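Hypothetical protein Rv1636 (Mycobacterium tuberculosis, PDB 1TQ8) is of unknown function but belongs to the universal stress protein A family, so it probably takes part in the mycobacterial stress response. Local coordinates at residues Q39-G42 with A43-L47. Sequence-based numbering, arbitrary orientation.
Sequences QIAG and ADAKL
A41 packs its methyl group against two residues of the chain that returns after the turn: CB of A41 lies 4.1 Å from CB of A45 and 4.0 Å from CB of L47. The A41 methyl points toward 43-47, A45 and L47 point back toward A41, and the three buried side chains form a small apolar patch. L47 touches A41 with its CB, while the branch beyond, with CG anti to the backbone N (chi1 178°), packs on V20, V22 and V98 of the neighbouring strands. Beside the methyls, A45 N donates to A41 O over 3.1 Å, a bent bond (136° at the hydrogen) whose donor is tilted 21° from the carbonyl plane. This closes the link between helix 28-41 and strand 46-52, the second half of a beta-alpha-beta unit that starts at strand 19-23 in the parallel sheet of this universal stress protein domain. G42, the first residue beyond the helix, has positive phi, and the chain swings out through A43 and D44. Here the packing is loose: both residues are exposed, and the CB of A43 points away from the helix end, lying by the adjoining carbonyl group of G42 and also touching K96. A water bridges the turn, donating to G42 O at 2.7 Å and to A45 O at 2.6 Å; A45 O also accepts from ND2 of N97.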
# COMPACT_ATOMS: atom_id res chain seq x y z
N GLN A 39 7.04 4.01 25.54
CA GLN A 39 8.15 4.96 25.65
C GLN A 39 7.73 6.34 25.20
O GLN A 39 8.23 7.33 25.71
CB GLN A 39 9.33 4.48 24.79
CG GLN A 39 10.59 5.35 24.87
CD GLN A 39 10.49 6.65 24.06
OE1 GLN A 39 10.21 6.63 22.86
NE2 GLN A 39 10.76 7.78 24.71
N ILE A 40 6.80 6.42 24.26
CA ILE A 40 6.34 7.70 23.74
C ILE A 40 5.26 8.29 24.62
O ILE A 40 5.18 9.51 24.78
CB ILE A 40 5.78 7.55 22.31
CG1 ILE A 40 6.86 7.00 21.39
CG2 ILE A 40 5.24 8.88 21.81
CD1 ILE A 40 6.41 6.72 19.98
N ALA A 41 4.41 7.44 25.18
CA ALA A 41 3.32 7.93 26.02
C ALA A 41 3.88 8.43 27.35
O ALA A 41 3.42 9.43 27.89
CB ALA A 41 2.31 6.82 26.25
N GLY A 42 4.86 7.70 27.88
CA GLY A 42 5.48 8.09 29.13
C GLY A 42 4.56 8.19 30.33
O GLY A 42 3.80 7.26 30.63
N ALA A 43 4.62 9.32 31.02
CA ALA A 43 3.81 9.51 32.21
C ALA A 43 2.80 10.64 32.10
O ALA A 43 2.00 10.85 33.00
CB ALA A 43 4.72 9.74 33.40
N ASP A 44 2.84 11.35 30.98
CA ASP A 44 1.92 12.46 30.80
C ASP A 44 0.90 12.22 29.69
O ASP A 44 -0.04 13.00 29.51
CB ASP A 44 2.71 13.74 30.53
CG ASP A 44 3.74 14.02 31.62
OD1 ASP A 44 3.36 14.01 32.81
OD2 ASP A 44 4.92 14.24 31.28
N ALA A 45 1.07 11.13 28.95
CA ALA A 45 0.14 10.83 27.87
C ALA A 45 -0.66 9.57 28.15
O ALA A 45 -0.23 8.70 28.90
CB ALA A 45 0.89 10.70 26.55
N LYS A 46 -1.82 9.50 27.52
CA LYS A 46 -2.70 8.34 27.65
C LYS A 46 -2.33 7.31 26.59
O LYS A 46 -2.13 7.65 25.42
CB LYS A 46 -4.16 8.78 27.50
CG LYS A 46 -5.16 7.63 27.44
CD LYS A 46 -6.58 8.05 27.82
CE LYS A 46 -7.10 9.20 26.96
NZ LYS A 46 -8.49 9.59 27.36
N LEU A 47 -2.23 6.05 27.00
CA LEU A 47 -1.90 4.94 26.11
C LEU A 47 -3.05 3.95 26.04
O LEU A 47 -3.41 3.35 27.05
CB LEU A 47 -0.66 4.19 26.61
CG LEU A 47 -0.27 2.99 25.75
CD1 LEU A 47 0.06 3.46 24.34
CD2 LEU A 47 0.93 2.27 26.35
O HOH W 1 1.23 6.77 29.90